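Local coordinates for protein putative metalloprotease II (Bacteroides fragilis, PDB 4ON1) that is probably a zinc-dependent extracellular endopeptidase of the fragilysin type, made by a human pathogen and encoded on its pathogenicity island, at residues Phe205-Glu210 against Tyr244-Ser249. Sequence-based numbering, arbitrary orientation.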
loop_
_atom_site.group_PDB
_atom_site.type_symbol
_atom_site.label_atom_id
_atom_site.label_comp_id
_atom_site.label_asym_id
_atom_site.label_seq_id
_atom_site.Cartn_x
_atom_site.Cartn_y
_atom_site.Cartn_z
ATOM N N PHE A 205 6.658 -6.031 8.975
ATOM C CA PHE A 205 6.861 -4.597 8.791
ATOM C C PHE A 205 6.106 -3.806 9.843
ATOM O O PHE A 205 4.900 -4.007 10.029
ATOM C CB PHE A 205 6.415 -4.151 7.397
ATOM C CG PHE A 205 7.223 -4.745 6.297
ATOM C CD1 PHE A 205 8.465 -4.219 5.971
ATOM C CD2 PHE A 205 6.758 -5.856 5.604
ATOM C CE1 PHE A 205 9.221 -4.781 4.961
ATOM C CE2 PHE A 205 7.511 -6.426 4.591
ATOM C CZ PHE A 205 8.742 -5.884 4.265
ATOM N N MET A 206 6.818 -2.915 10.531
ATOM C CA MET A 206 6.189 -2.026 11.496
ATOM C C MET A 206 5.885 -0.702 10.816
ATOM O O MET A 206 6.787 0.072 10.494
ATOM C CB MET A 206 7.086 -1.816 12.717
ATOM C CG MET A 206 7.528 -3.100 13.413
ATOM S SD MET A 206 6.150 -3.919 14.251
ATOM C CE MET A 206 5.965 -2.832 15.673
ATOM N N LEU A 207 4.603 -0.458 10.576
ATOM C CA LEU A 207 4.189 0.726 9.842
ATOM C C LEU A 207 3.712 1.778 10.830
ATOM O O LEU A 207 2.676 1.624 11.479
ATOM C CB LEU A 207 3.102 0.373 8.830
ATOM C CG LEU A 207 3.475 -0.781 7.889
ATOM C CD1 LEU A 207 2.349 -1.079 6.932
ATOM C CD2 LEU A 207 4.722 -0.451 7.107
ATOM N N ILE A 208 4.488 2.843 10.959
ATOM C CA ILE A 208 4.259 3.808 12.020
ATOM C C ILE A 208 3.626 5.070 11.458
ATOM O O ILE A 208 4.227 5.752 10.631
ATOM C CB ILE A 208 5.573 4.171 12.740
ATOM C CG1 ILE A 208 6.321 2.903 13.183
ATOM C CG2 ILE A 208 5.286 5.072 13.937
ATOM C CD1 ILE A 208 5.500 1.979 14.110
ATOM N N LYS A 209 2.407 5.374 11.892
ATOM C CA LYS A 209 1.718 6.578 11.417
ATOM C C LYS A 209 2.273 7.817 12.087
ATOM O O LYS A 209 2.247 7.929 13.311
ATOM C CB LYS A 209 0.205 6.485 11.665
ATOM C CG LYS A 209 -0.447 5.334 10.909
ATOM C CD LYS A 209 -1.869 5.068 11.381
ATOM C CE LYS A 209 -2.800 6.199 10.987
ATOM N NZ LYS A 209 -4.204 5.881 11.363
ATOM N N GLU A 210 2.781 8.744 11.279
ATOM C CA GLU A 210 3.261 10.028 11.784
ATOM C C GLU A 210 2.104 10.767 12.452
ATOM O O GLU A 210 0.992 10.806 11.925
ATOM C CB GLU A 210 3.865 10.865 10.650
ATOM C CG GLU A 210 4.326 12.269 11.053
ATOM C CD GLU A 210 4.876 13.071 9.875
ATOM O OE1 GLU A 210 5.694 12.525 9.098
ATOM O OE2 GLU A 210 4.473 14.241 9.714
ATOM N N TYR A 244 2.126 -7.149 8.503
ATOM C CA TYR A 244 2.158 -5.689 8.542
ATOM C C TYR A 244 1.491 -5.198 9.818
ATOM O O TYR A 244 0.305 -5.428 10.028
ATOM C CB TYR A 244 1.451 -5.082 7.330
ATOM C CG TYR A 244 1.937 -5.582 5.988
ATOM C CD1 TYR A 244 2.954 -4.927 5.311
ATOM C CD2 TYR A 244 1.366 -6.700 5.392
ATOM C CE1 TYR A 244 3.403 -5.379 4.070
ATOM C CE2 TYR A 244 1.800 -7.154 4.154
ATOM C CZ TYR A 244 2.817 -6.486 3.499
ATOM O OH TYR A 244 3.250 -6.934 2.266
ATOM N N THR A 245 2.258 -4.539 10.677
ATOM C CA THR A 245 1.723 -4.042 11.939
ATOM C C THR A 245 1.624 -2.527 11.892
ATOM O O THR A 245 2.629 -1.830 11.800
ATOM C CB THR A 245 2.588 -4.492 13.128
ATOM O OG1 THR A 245 2.543 -5.919 13.204
ATOM C CG2 THR A 245 2.064 -3.903 14.438
ATOM N N ILE A 246 0.396 -2.026 11.900
ATOM C CA ILE A 246 0.154 -0.595 11.787
ATOM C C ILE A 246 -0.079 0.026 13.155
ATOM O O ILE A 246 -1.015 -0.354 13.859
ATOM C CB ILE A 246 -1.071 -0.303 10.883
ATOM C CG1 ILE A 246 -0.876 -0.907 9.489
ATOM C CG2 ILE A 246 -1.327 1.206 10.783
ATOM C CD1 ILE A 246 -2.196 -1.088 8.719
ATOM N N LYS A 247 0.760 0.990 13.521
ATOM C CA LYS A 247 0.668 1.622 14.841
ATOM C C LYS A 247 0.626 3.135 14.761
ATOM O O LYS A 247 1.274 3.732 13.903
ATOM C CB LYS A 247 1.854 1.217 15.721
ATOM C CG LYS A 247 2.052 -0.271 15.887
ATOM C CD LYS A 247 3.289 -0.557 16.741
ATOM C CE LYS A 247 3.096 -0.091 18.176
ATOM N NZ LYS A 247 1.911 -0.729 18.821
ATOM N N ASP A 248 -0.140 3.755 15.655
ATOM C CA ASP A 248 -0.039 5.198 15.842
ATOM C C ASP A 248 1.199 5.544 16.660
ATOM O O ASP A 248 1.710 4.717 17.410
ATOM C CB ASP A 248 -1.289 5.762 16.524
ATOM C CG ASP A 248 -2.506 5.743 15.615
ATOM O OD1 ASP A 248 -2.521 6.511 14.630
ATOM O OD2 ASP A 248 -3.445 4.964 15.886
ATOM N N SER A 249 1.674 6.773 16.500
ATOM C CA SER A 249 2.830 7.264 17.234
ATOM C C SER A 249 2.548 8.663 17.744
ATOM O O SER A 249 1.506 9.245 17.443
ATOM C CB SER A 249 4.077 7.293 16.353
ATOM O OG SER A 249 4.046 8.448 15.541
HETATM O O HOH W 1 -0.129 8.522 14.822
HETATM O O HOH W 2 -5.211 4.681 13.629
#
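Two neighbouring parallel strands of the catalytic-domain sheet run together here, Phe205-Lys209 beside Tyr244-Asp248, their short axes 4.7 Å apart and twisted by 23°. Backbone bonds alternate between the strands: Phe205 O receives Thr245 N at 2.8 Å, Thr245 O receives Leu207 N, and Leu207 O and Lys247 O continue the pattern to Lys247 N and Lys209 N.

On the face of Phe205, Leu207, Tyr244 and Ile246, the two aromatic rings lie side by side, nearly parallel with planes at 18° but offset with little overlap; Phe205 CD2 meets Tyr244 CE1 at 3.7 Å. Leu207 CD1 touches both Tyr244 CB and Ile246 CG1, 4.1 Å from each. Helix 217-230 packs on this side, where Thr228 bonds the Tyr244 hydroxyl. On the other face, Met206 is bent at chi2 and chi3, which brings SD alongside Thr245 CB and sets CE 3.7 Å from Lys247 CD.

Further along, Ser249 OG donates to Lys209 O at 2.9 Å, from 32° out of the carbonyl plane; a water that accepts from Ser249 N also lies within bonding distance of that oxygen and of Asp248 OD1, with more acceptors in reach than protons. The Lys209 NZ to Asp248 OD1 salt bridge is long, 3.7 Å, but a second water links NZ to Asp248 OD2. Strand 284-288 continues the parallel sheet beyond Phe205-Lys209, and strand 52-68, from the fragilysin-type N-terminal domain, adds on beside Tyr244-Asp248; the helix-backed parallel strands are consistent with the upper subdomain of metzincin-type zinc peptidases, whose HExxH helix here carries the zinc ligands His334 and His338.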